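Local coordinates for Lmo0181 protein (Listeria monocytogenes serovar 1/2a, PDB 5F7V) that binds the cyclic alpha-glucan cycloalternan as a substrate-binding protein, probably a membrane-anchored lipoprotein that delivers it to an ABC transporter, at residues A[275-280]-A[351-356]; A[180-185]-A[209-214]; A[127-132]-A[343-348]; A[147-152]-A[267-272]. All coordinates share one frame; numbering follows the deposited sequence. Where two conformers were deposited one is given.

From the N terminus, residues 127-132 come first; their partner 343-348 closes interaction 3 only after more than 200 residues, setting a short helix beside the long strand 119-135. Inside that span, interaction 4 joins the loop at 147-152 to the end of strand 265-268 at 267-272, and interaction 2, nested inside interaction 4, packs helix 179-187 on helix 206-220. Interaction 1 opens at 275-280, just after interaction 4 has closed, and ends at 351-356, so it crosses interaction 3. Three of the contacts thus reach the central mixed sheet, while interactions 1 and 2 meet at the glycan, with His279 and Asn180 hydrogen-bonded to each other.

Interaction 1: residues A[275-280]-A[351-356]; sequences QKATHF and YMVLPP. With GLC (alpha-D-glucopyranose), chain B.
Phe280 and Met352 run side by side at the close-packed end of this contact. The sulfur Met352 SD sits 4.3 Å from the centroid of the Phe280 ring, approaching it obliquely in a Met-aromatic contact; the bend at chi3 (74°) brings Met352 CE to 3.8 Å from Phe280 CD1. From Leu354, CD2 reaches Phe280 CD2. Next to this cluster the backbones pair: Thr278 N donates to Tyr351 O at 3.0 Å, and Val353 N donates to Thr278 O at 2.8 Å. Thr278 and Met352 thereby form a parallel bridge, which adds the short strand 352-353 to strand 278-287 in the mixed sheet of this solute-binding fold. Beyond it a water takes over, accepting from Phe280 N and donating to Val353 O. Thr278 OG1 is hydrogen-bonded to Ser348 O, and His279, on the other face of the strand, belongs to the glycan pocket: its CE1 lies 3.4 Å from C6 of a glucose, while NE2 is bonded to Asn180 O. The Lys276-Tyr351 end is more open to solvent. Lys276, extended beyond CG, lies along Tyr351 with CD 3.6 Å from the ring centroid, over the face in a CH-pi contact. Its NZ forms a salt bridge with Asp150 and meets Tyr351 OH through a water, which is 2.7 Å from Tyr351 OH. Another water donates to both Lys276 O and Tyr351 O.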
# COMPACT_ATOMS: atom_id res chain seq x y z
N GLN A 275 -19.58 -3.73 7.43
CA GLN A 275 -19.51 -2.87 6.24
C GLN A 275 -18.29 -3.21 5.46
O GLN A 275 -17.37 -3.86 5.96
CB GLN A 275 -19.50 -1.39 6.62
CG GLN A 275 -18.38 -1.01 7.60
CD GLN A 275 -18.56 0.36 8.25
OE1 GLN A 275 -19.68 0.92 8.31
NE2 GLN A 275 -17.49 0.90 8.74
N LYS A 276 -18.30 -2.79 4.21
CA LYS A 276 -17.13 -2.89 3.37
C LYS A 276 -16.13 -1.82 3.77
O LYS A 276 -16.51 -0.71 4.16
CB LYS A 276 -17.53 -2.72 1.91
CG LYS A 276 -18.58 -3.75 1.50
CD LYS A 276 -19.06 -3.62 0.07
CE LYS A 276 -20.13 -4.63 -0.29
NZ LYS A 276 -20.75 -4.38 -1.61
N ALA A 277 -14.85 -2.17 3.67
CA ALA A 277 -13.78 -1.19 3.85
C ALA A 277 -12.56 -1.68 3.10
O ALA A 277 -12.15 -2.85 3.26
CB ALA A 277 -13.47 -0.98 5.32
N THR A 278 -12.02 -0.79 2.28
CA THR A 278 -10.90 -1.14 1.42
C THR A 278 -9.78 -0.13 1.61
O THR A 278 -9.95 1.02 2.04
CB THR A 278 -11.35 -1.14 -0.03
OG1 THR A 278 -11.89 0.15 -0.32
CG2 THR A 278 -12.39 -2.26 -0.23
N HIS A 279 -8.58 -0.62 1.36
CA HIS A 279 -7.38 0.22 1.45
C HIS A 279 -7.34 1.24 0.32
O HIS A 279 -7.81 1.02 -0.78
CB HIS A 279 -6.14 -0.65 1.36
CG HIS A 279 -5.69 -1.16 2.68
ND1 HIS A 279 -5.34 -2.48 2.89
CD2 HIS A 279 -5.46 -0.52 3.85
CE1 HIS A 279 -4.92 -2.62 4.13
NE2 HIS A 279 -4.97 -1.45 4.73
N PHE A 280 -6.72 2.37 0.59
CA PHE A 280 -6.31 3.39 -0.37
C PHE A 280 -4.91 3.84 0.01
O PHE A 280 -4.68 4.35 1.09
CB PHE A 280 -7.27 4.58 -0.36
CG PHE A 280 -6.93 5.62 -1.39
CD1 PHE A 280 -7.43 5.49 -2.68
CD2 PHE A 280 -6.06 6.65 -1.09
CE1 PHE A 280 -7.11 6.45 -3.64
CE2 PHE A 280 -5.72 7.58 -2.06
CZ PHE A 280 -6.25 7.46 -3.30
N TYR A 351 -15.45 2.19 -1.13
CA TYR A 351 -15.42 1.78 0.28
C TYR A 351 -14.11 2.12 0.93
O TYR A 351 -13.82 1.62 2.00
CB TYR A 351 -15.69 0.27 0.39
CG TYR A 351 -16.74 -0.20 -0.58
CD1 TYR A 351 -18.06 0.24 -0.47
CD2 TYR A 351 -16.39 -1.07 -1.62
CE1 TYR A 351 -19.01 -0.21 -1.37
CE2 TYR A 351 -17.36 -1.48 -2.53
CZ TYR A 351 -18.64 -1.07 -2.43
OH TYR A 351 -19.61 -1.48 -3.33
N MET A 352 -13.32 2.99 0.35
CA MET A 352 -11.97 3.25 0.84
C MET A 352 -11.96 3.83 2.25
O MET A 352 -12.85 4.60 2.65
CB MET A 352 -11.23 4.20 -0.11
CG MET A 352 -11.75 5.62 -0.10
SD MET A 352 -10.68 6.81 -0.96
CE MET A 352 -11.10 6.29 -2.55
N VAL A 353 -10.92 3.48 2.98
CA VAL A 353 -10.59 4.11 4.24
C VAL A 353 -9.15 4.60 4.16
O VAL A 353 -8.22 3.85 3.88
CB VAL A 353 -10.87 3.21 5.46
CG1 VAL A 353 -12.37 3.09 5.61
CG2 VAL A 353 -10.09 1.89 5.40
N LEU A 354 -8.96 5.89 4.39
CA LEU A 354 -7.65 6.52 4.28
C LEU A 354 -6.76 6.07 5.43
O LEU A 354 -7.26 5.79 6.52
CB LEU A 354 -7.81 8.03 4.26
CG LEU A 354 -8.70 8.56 3.13
CD1 LEU A 354 -8.84 10.06 3.30
CD2 LEU A 354 -8.08 8.25 1.78
N PRO A 355 -5.44 6.00 5.21
CA PRO A 355 -4.54 5.76 6.35
C PRO A 355 -4.67 6.83 7.44
O PRO A 355 -4.85 7.99 7.08
CB PRO A 355 -3.16 5.87 5.73
CG PRO A 355 -3.35 5.79 4.27
CD PRO A 355 -4.70 6.40 4.00
N PRO A 356 -4.60 6.43 8.71
CA PRO A 356 -4.46 7.46 9.73
C PRO A 356 -3.22 8.31 9.42
O PRO A 356 -2.18 7.77 9.02
CB PRO A 356 -4.32 6.65 11.01
CG PRO A 356 -4.90 5.37 10.72
CD PRO A 356 -4.53 5.08 9.30
C1 GLC B . 1.81 -2.56 3.27
C2 GLC B . 2.46 -3.92 3.10
C3 GLC B . 1.68 -4.73 2.06
C4 GLC B . 0.23 -4.82 2.49
C5 GLC B . -0.36 -3.45 2.85
C6 GLC B . -1.72 -3.51 3.53
O2 GLC B . 3.84 -3.79 2.72
O3 GLC B . 2.29 -6.02 2.01
O4 GLC B . -0.58 -5.36 1.43
O5 GLC B . 0.47 -2.69 3.73
O6 GLC B . -1.60 -4.26 4.73
O HOH W 1 -15.31 1.74 4.57
O HOH W 2 -19.13 -4.08 -4.06
O HOH W 3 -5.75 3.14 3.29

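Interaction 2: residues A[180-185]-A[209-214]; sequences NEFYKV and VEALTH. With GLC (alpha-D-glucopyranose), chain B.
Glu181 OE1 accepts a hydrogen bond of 2.6 Å from the glucose hydroxyl O6, and from the same helix Asn180 ND2 donates to the ring oxygen O5 of that sugar at 3.0 Å. The other carboxylate oxygen, Glu181 OE2, is met from above its plane by Lys184 NZ at 2.8 Å. Lys184 also forms a salt bridge with Glu270, and a lysine between two acids would be expected to help keep both carboxylates ionised. This sugar-binding side of the helix faces away from helix 206-220, which packs against Phe182 and Val185 instead. Phe182 has CG anti to its backbone N (chi1 -168°), which carries the ring across to the second helix, where it crosses the Leu212 side chain at about a right angle. Its edge atom CE1 is 3.6 Å from Leu212 CB, and Leu212 N lies at the ring edge in the ring plane. The small Ala211 lets the backbones close in: its CB is 3.8 Å from Val185 O. Val185 CG1 touches the edge of His214 at CD2, 4.0 Å away, while His214 ND1 is bonded to Glu157. The short segments cross at 122°, with axes 9.9 Å apart. Around them, helix 153-163 brings Trp153 against Val185, Ala211 and His214, helix 361-376 sets Phe372 edge-to-face with Phe182, and helix 382-397 places Leu386 on Phe182 and Leu212.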
# COMPACT_ATOMS: atom_id res chain seq x y z
N ASN A 180 -1.12 -2.04 9.44
CA ASN A 180 -1.61 -1.50 8.17
C ASN A 180 -2.83 -2.24 7.69
O ASN A 180 -3.79 -1.62 7.21
CB ASN A 180 -0.54 -1.54 7.08
CG ASN A 180 -0.16 -0.18 6.57
OD1 ASN A 180 -0.05 0.79 7.34
ND2 ASN A 180 0.05 -0.10 5.26
N GLU A 181 -2.85 -3.56 7.88
CA GLU A 181 -4.04 -4.31 7.47
C GLU A 181 -5.20 -4.04 8.43
O GLU A 181 -6.37 -4.01 8.06
CB GLU A 181 -3.72 -5.79 7.42
CG GLU A 181 -4.76 -6.60 6.66
CD GLU A 181 -4.71 -6.42 5.15
OE1 GLU A 181 -3.77 -5.77 4.59
OE2 GLU A 181 -5.62 -6.99 4.50
N PHE A 182 -4.84 -3.89 9.70
CA PHE A 182 -5.88 -3.84 10.74
C PHE A 182 -6.71 -2.59 10.73
O PHE A 182 -7.87 -2.68 11.09
CB PHE A 182 -5.23 -4.00 12.10
CG PHE A 182 -6.24 -4.25 13.18
CD1 PHE A 182 -7.03 -5.39 13.14
CD2 PHE A 182 -6.43 -3.36 14.21
CE1 PHE A 182 -7.98 -5.65 14.10
CE2 PHE A 182 -7.39 -3.61 15.18
CZ PHE A 182 -8.17 -4.75 15.10
N TYR A 183 -6.18 -1.44 10.32
CA TYR A 183 -7.10 -0.28 10.36
C TYR A 183 -8.23 -0.52 9.37
O TYR A 183 -9.35 -0.06 9.57
CB TYR A 183 -6.43 1.07 10.16
CG TYR A 183 -5.80 1.39 8.83
CD1 TYR A 183 -6.56 1.88 7.78
CD2 TYR A 183 -4.44 1.24 8.60
CE1 TYR A 183 -5.99 2.23 6.58
CE2 TYR A 183 -3.85 1.59 7.41
CZ TYR A 183 -4.64 2.06 6.40
OH TYR A 183 -4.05 2.44 5.22
N LYS A 184 -7.95 -1.22 8.26
CA LYS A 184 -9.00 -1.63 7.32
C LYS A 184 -9.93 -2.71 7.88
O LYS A 184 -11.14 -2.58 7.80
CB LYS A 184 -8.34 -2.10 6.05
CG LYS A 184 -9.30 -2.69 5.04
CD LYS A 184 -8.63 -3.35 3.85
CE LYS A 184 -7.78 -4.56 4.21
NZ LYS A 184 -7.00 -5.02 3.02
N VAL A 185 -9.36 -3.79 8.40
CA VAL A 185 -10.19 -4.90 8.91
C VAL A 185 -11.03 -4.46 10.10
O VAL A 185 -12.19 -4.85 10.22
CB VAL A 185 -9.31 -6.15 9.19
CG1 VAL A 185 -10.16 -7.26 9.73
CG2 VAL A 185 -8.67 -6.59 7.88
N VAL A 209 -11.55 -6.26 18.82
CA VAL A 209 -11.14 -7.57 19.29
C VAL A 209 -11.75 -8.61 18.38
O VAL A 209 -11.06 -9.56 17.99
CB VAL A 209 -11.57 -7.81 20.75
CG1 VAL A 209 -11.26 -9.24 21.18
CG2 VAL A 209 -10.93 -6.81 21.69
N GLU A 210 -13.01 -8.49 18.01
CA GLU A 210 -13.62 -9.47 17.10
C GLU A 210 -12.94 -9.48 15.75
O GLU A 210 -12.69 -10.53 15.15
CB GLU A 210 -15.10 -9.14 16.97
CG GLU A 210 -15.88 -10.22 16.22
CD GLU A 210 -17.37 -9.99 16.13
OE1 GLU A 210 -17.83 -8.83 16.26
OE2 GLU A 210 -18.09 -11.03 16.02
N ALA A 211 -12.61 -8.30 15.22
CA ALA A 211 -11.95 -8.19 13.92
C ALA A 211 -10.58 -8.84 13.92
O ALA A 211 -10.20 -9.55 12.98
CB ALA A 211 -11.84 -6.74 13.46
N LEU A 212 -9.80 -8.56 14.96
CA LEU A 212 -8.48 -9.20 15.06
C LEU A 212 -8.58 -10.69 15.24
O LEU A 212 -7.79 -11.40 14.61
CB LEU A 212 -7.69 -8.58 16.20
CG LEU A 212 -6.25 -9.13 16.40
CD1 LEU A 212 -5.39 -8.90 15.20
CD2 LEU A 212 -5.62 -8.44 17.60
N THR A 213 -9.53 -11.12 16.05
CA THR A 213 -9.75 -12.54 16.24
C THR A 213 -10.14 -13.23 14.95
O THR A 213 -9.69 -14.38 14.68
CB THR A 213 -10.79 -12.78 17.35
OG1 THR A 213 -10.33 -12.12 18.54
CG2 THR A 213 -11.02 -14.28 17.62
N HIS A 214 -10.90 -12.56 14.09
CA HIS A 214 -11.24 -13.09 12.78
C HIS A 214 -9.95 -13.40 12.01
O HIS A 214 -9.84 -14.45 11.37
CB HIS A 214 -12.19 -12.10 12.10
CG HIS A 214 -12.03 -12.02 10.61
ND1 HIS A 214 -12.49 -12.96 9.69
CD2 HIS A 214 -11.50 -11.00 9.91
CE1 HIS A 214 -12.19 -12.51 8.48
NE2 HIS A 214 -11.61 -11.35 8.59
C1 GLC B . 1.81 -2.56 3.27
C2 GLC B . 2.46 -3.92 3.10
C3 GLC B . 1.68 -4.73 2.06
C4 GLC B . 0.23 -4.82 2.49
C5 GLC B . -0.36 -3.45 2.85
C6 GLC B . -1.72 -3.51 3.53
O2 GLC B . 3.84 -3.79 2.72
O3 GLC B . 2.29 -6.02 2.01
O4 GLC B . -0.58 -5.36 1.43
O5 GLC B . 0.47 -2.69 3.73
O6 GLC B . -1.60 -4.26 4.73

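Interaction 3: residues A[127-132]-A[343-348]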
# COMPACT_ATOMS: atom_id res chain seq x y z
N PHE A 127 -1.37 5.74 -7.12
CA PHE A 127 -2.23 5.28 -6.04
C PHE A 127 -2.61 3.82 -6.28
O PHE A 127 -2.45 3.27 -7.39
CB PHE A 127 -3.41 6.23 -5.79
CG PHE A 127 -4.49 6.17 -6.83
CD1 PHE A 127 -4.41 6.97 -7.97
CD2 PHE A 127 -5.59 5.34 -6.70
CE1 PHE A 127 -5.37 6.95 -8.96
CE2 PHE A 127 -6.55 5.31 -7.69
CZ PHE A 127 -6.44 6.12 -8.79
N SER A 128 -3.08 3.21 -5.20
CA SER A 128 -3.31 1.76 -5.24
C SER A 128 -4.25 1.31 -4.13
O SER A 128 -4.61 2.07 -3.24
CB SER A 128 -1.96 1.04 -5.07
OG SER A 128 -1.39 1.26 -3.80
N ASN A 129 -4.67 0.05 -4.23
CA ASN A 129 -5.50 -0.58 -3.20
C ASN A 129 -5.21 -2.06 -3.18
O ASN A 129 -4.32 -2.56 -3.85
CB ASN A 129 -6.96 -0.18 -3.38
CG ASN A 129 -7.53 -0.63 -4.70
OD1 ASN A 129 -6.91 -1.38 -5.46
ND2 ASN A 129 -8.72 -0.15 -5.01
N VAL A 130 -5.96 -2.70 -2.27
CA VAL A 130 -5.81 -4.13 -2.02
C VAL A 130 -7.09 -4.83 -2.42
O VAL A 130 -8.17 -4.28 -2.35
CB VAL A 130 -5.49 -4.34 -0.52
CG1 VAL A 130 -5.65 -5.80 -0.07
CG2 VAL A 130 -4.08 -3.81 -0.21
N VAL A 131 -6.93 -6.04 -2.95
CA VAL A 131 -8.03 -6.87 -3.41
C VAL A 131 -7.77 -8.28 -2.95
O VAL A 131 -6.68 -8.62 -2.49
CB VAL A 131 -8.17 -6.86 -4.95
CG1 VAL A 131 -8.66 -5.48 -5.39
CG2 VAL A 131 -6.89 -7.20 -5.67
N THR A 132 -8.82 -9.10 -3.05
CA THR A 132 -8.63 -10.55 -2.88
C THR A 132 -8.21 -11.13 -4.20
O THR A 132 -8.98 -11.11 -5.16
CB THR A 132 -9.92 -11.19 -2.39
OG1 THR A 132 -10.26 -10.58 -1.14
CG2 THR A 132 -9.75 -12.69 -2.23
N GLU A 343 -12.33 -4.29 -13.04
CA GLU A 343 -13.31 -3.38 -12.43
C GLU A 343 -13.34 -3.49 -10.92
O GLU A 343 -13.68 -2.50 -10.28
CB GLU A 343 -14.71 -3.50 -13.03
CG GLU A 343 -14.88 -2.92 -14.41
CD GLU A 343 -14.89 -1.40 -14.56
OE1 GLU A 343 -14.63 -0.63 -13.60
OE2 GLU A 343 -15.18 -0.99 -15.72
N ALA A 344 -12.96 -4.63 -10.33
CA ALA A 344 -12.92 -4.71 -8.88
C ALA A 344 -12.00 -3.67 -8.27
O ALA A 344 -12.25 -3.21 -7.15
CB ALA A 344 -12.46 -6.09 -8.40
N VAL A 345 -10.93 -3.28 -8.96
CA VAL A 345 -10.00 -2.29 -8.44
C VAL A 345 -10.73 -0.96 -8.27
O VAL A 345 -10.57 -0.28 -7.25
CB VAL A 345 -8.79 -2.16 -9.41
CG1 VAL A 345 -7.87 -1.04 -8.96
CG2 VAL A 345 -8.01 -3.47 -9.57
N PHE A 346 -11.50 -0.57 -9.27
CA PHE A 346 -12.22 0.70 -9.22
C PHE A 346 -13.46 0.60 -8.35
O PHE A 346 -13.77 1.55 -7.63
CB PHE A 346 -12.52 1.17 -10.65
CG PHE A 346 -11.27 1.35 -11.42
CD1 PHE A 346 -10.51 2.49 -11.27
CD2 PHE A 346 -10.81 0.33 -12.23
CE1 PHE A 346 -9.31 2.60 -11.96
CE2 PHE A 346 -9.61 0.43 -12.91
CZ PHE A 346 -8.88 1.58 -12.78
N GLU A 347 -14.16 -0.53 -8.37
CA GLU A 347 -15.33 -0.69 -7.48
C GLU A 347 -14.91 -0.53 -6.03
O GLU A 347 -15.66 0.04 -5.22
CB GLU A 347 -15.93 -2.08 -7.67
CG GLU A 347 -16.65 -2.25 -8.98
CD GLU A 347 -16.85 -3.71 -9.38
OE1 GLU A 347 -16.39 -4.62 -8.66
OE2 GLU A 347 -17.50 -3.89 -10.43
N SER A 348 -13.71 -0.99 -5.68
CA SER A 348 -13.22 -0.93 -4.30
C SER A 348 -13.10 0.50 -3.80
O SER A 348 -13.22 0.71 -2.59
CB SER A 348 -11.89 -1.66 -4.19
OG SER A 348 -11.96 -3.05 -4.42
O HOH W 4 -10.94 -4.70 -2.42
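The first shell is Asn129 against Val345 and Ser348. Asn129 ND2 donates to Val345 O at 2.9 Å with an N-H...O angle of 153°; the hydrogen bond lies in the plane of both groups and uses a lone pair of the carbonyl. With chi1 at 62°, the Asn129 amide is tucked between its own backbone N and carbonyl carbon and is aimed at the Val345 carbonyl. The other side of the amide meets hydrocarbon: OD1 is 3.6 Å from Val345 CG1, is buried here and has no polar partner in the model. Ser348 CB lies 3.6 Å from Asn129 ND2, and Val131 CG1 rests near Ser348 OG. A water joins the two segments a second time, donating to Val130 O and to Ser348 OG, each at 2.8 Å. That hydroxyl is itself fixed, because Ser348 OG donates back to Ala344 O at 2.8 Å, while Ser348 N reaches the same oxygen from the opposite face of its plane. Further out, backbone bonds from Asn129 to Ile252 and from Val131 to Thr250 hold the strand side. The same strand carries Ser128 against the bound glycan, so the contact backs a strand of the pocket. Helix 343-347 lies against the long strand 119-135, with Val345 and Phe346 also packed on Leu321 of strand 321-322 and on Tyr333 of helix 327-335.

Interaction 4: residues A[147-152]-A[267-272]; sequences PTADWT and VQVEAG
A type I beta turn from Thr148 to Trp151, overlapped by an ST turn in which Thr148 OG1 accepts from Asp150 N, lies against the chain leaving strand 265-268. Gln268 provides the direct polar link. Its chain bends at chi2 (54°), folding the amide over the start of the turn, and NE2 donates to Pro147 O at 3.1 Å, nearly straight (160°) but from above the carbonyl plane. The same amide curls back to the backbone of the following residue, with Gln268 OE1 accepting from Val269 N at 2.9 Å; OE1 also touches Ala149 CB, so both ends of the amide are engaged. Pro147 CB packs against Gln268 CB at 3.9 Å. Further along, Ala271 CB sits under the peptide after Trp151, 3.3 Å from Trp151 O and 4.0 Å from Trp151 CB. The indole folds back the other way, and Pro147 CA lies over one of its faces. Thr152 CA approaches Gly272 O at 3.1 Å, just where Thr152 takes the N-cap position of helix 153-163. Three waters stitch the backbones together: one donates to Thr148 O and Val269 O, another to Ala149 O and Glu270 O, and the third donates to Trp151 O and accepts from Gly272 N. At the first two, carbonyl faces carbonyl and water supplies the protons, while the Gln268 amide gives the direct side-chain bond.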
# COMPACT_ATOMS: atom_id res chain seq x y z
N PRO A 147 -14.96 -15.99 -5.04
CA PRO A 147 -15.38 -14.81 -4.27
C PRO A 147 -16.30 -13.86 -5.03
O PRO A 147 -16.06 -13.61 -6.20
CB PRO A 147 -14.05 -14.12 -4.00
CG PRO A 147 -13.01 -15.21 -4.01
CD PRO A 147 -13.49 -16.12 -5.13
N THR A 148 -17.25 -13.27 -4.33
CA THR A 148 -18.13 -12.26 -4.88
C THR A 148 -17.94 -11.00 -4.06
O THR A 148 -17.47 -10.99 -2.92
CB THR A 148 -19.63 -12.65 -4.85
OG1 THR A 148 -20.12 -12.40 -3.53
CG2 THR A 148 -19.84 -14.10 -5.25
N ALA A 149 -18.40 -9.90 -4.63
CA ALA A 149 -18.33 -8.59 -4.04
C ALA A 149 -19.33 -8.46 -2.90
O ALA A 149 -19.25 -7.48 -2.15
CB ALA A 149 -18.61 -7.53 -5.11
N ASP A 150 -20.23 -9.41 -2.72
CA ASP A 150 -21.10 -9.31 -1.54
C ASP A 150 -20.89 -10.39 -0.53
O ASP A 150 -21.67 -10.49 0.42
CB ASP A 150 -22.53 -9.13 -1.98
CG ASP A 150 -22.74 -7.69 -2.48
OD1 ASP A 150 -22.64 -6.59 -1.82
OD2 ASP A 150 -23.01 -7.68 -3.68
N TRP A 151 -19.78 -11.11 -0.66
CA TRP A 151 -19.35 -11.91 0.47
C TRP A 151 -19.15 -11.05 1.71
O TRP A 151 -18.72 -9.91 1.62
CB TRP A 151 -18.02 -12.53 0.09
CG TRP A 151 -18.05 -13.86 -0.62
CD1 TRP A 151 -19.11 -14.51 -1.17
CD2 TRP A 151 -16.91 -14.72 -0.77
NE1 TRP A 151 -18.69 -15.74 -1.65
CE2 TRP A 151 -17.36 -15.88 -1.41
CE3 TRP A 151 -15.56 -14.62 -0.39
CZ2 TRP A 151 -16.47 -16.95 -1.69
CZ3 TRP A 151 -14.68 -15.70 -0.69
CH2 TRP A 151 -15.18 -16.80 -1.31
N THR A 152 -19.39 -11.68 2.86
CA THR A 152 -18.91 -11.17 4.13
C THR A 152 -17.82 -12.10 4.63
O THR A 152 -17.53 -13.15 4.03
CB THR A 152 -20.03 -10.97 5.16
OG1 THR A 152 -20.61 -12.23 5.52
CG2 THR A 152 -21.08 -9.99 4.67
N VAL A 267 -9.46 -11.55 -9.44
CA VAL A 267 -9.53 -10.68 -8.25
C VAL A 267 -10.94 -10.30 -7.91
O VAL A 267 -11.83 -10.31 -8.78
CB VAL A 267 -8.67 -9.41 -8.43
CG1 VAL A 267 -7.22 -9.75 -8.72
CG2 VAL A 267 -9.22 -8.49 -9.48
N GLN A 268 -11.17 -9.94 -6.67
CA GLN A 268 -12.47 -9.50 -6.17
C GLN A 268 -12.32 -8.44 -5.09
O GLN A 268 -11.32 -8.36 -4.42
CB GLN A 268 -13.26 -10.71 -5.62
CG GLN A 268 -14.72 -10.45 -5.27
CD GLN A 268 -15.47 -9.86 -6.42
OE1 GLN A 268 -15.57 -8.65 -6.56
NE2 GLN A 268 -16.01 -10.73 -7.28
N VAL A 269 -13.35 -7.60 -4.98
CA VAL A 269 -13.45 -6.68 -3.83
C VAL A 269 -13.40 -7.45 -2.53
O VAL A 269 -14.07 -8.48 -2.41
CB VAL A 269 -14.76 -5.88 -3.90
CG1 VAL A 269 -14.85 -4.88 -2.74
CG2 VAL A 269 -14.92 -5.16 -5.23
N GLU A 270 -12.60 -6.99 -1.57
CA GLU A 270 -12.52 -7.71 -0.29
C GLU A 270 -13.84 -7.72 0.48
O GLU A 270 -14.56 -6.70 0.49
CB GLU A 270 -11.44 -7.11 0.56
CG GLU A 270 -10.04 -7.23 -0.02
CD GLU A 270 -9.06 -6.76 1.04
OE1 GLU A 270 -8.90 -5.55 1.21
OE2 GLU A 270 -8.42 -7.60 1.72
N ALA A 271 -14.08 -8.82 1.16
CA ALA A 271 -15.26 -8.94 2.03
C ALA A 271 -15.13 -8.15 3.32
O ALA A 271 -14.07 -8.12 3.92
CB ALA A 271 -15.50 -10.41 2.34
N GLY A 272 -16.21 -7.55 3.79
CA GLY A 272 -16.28 -6.95 5.12
C GLY A 272 -17.20 -7.73 6.01
O GLY A 272 -17.57 -8.86 5.73
O HOH W 5 -14.79 -11.06 -1.58
O HOH W 6 -17.25 -6.59 -0.11
O HOH W 7 -18.70 -7.31 2.30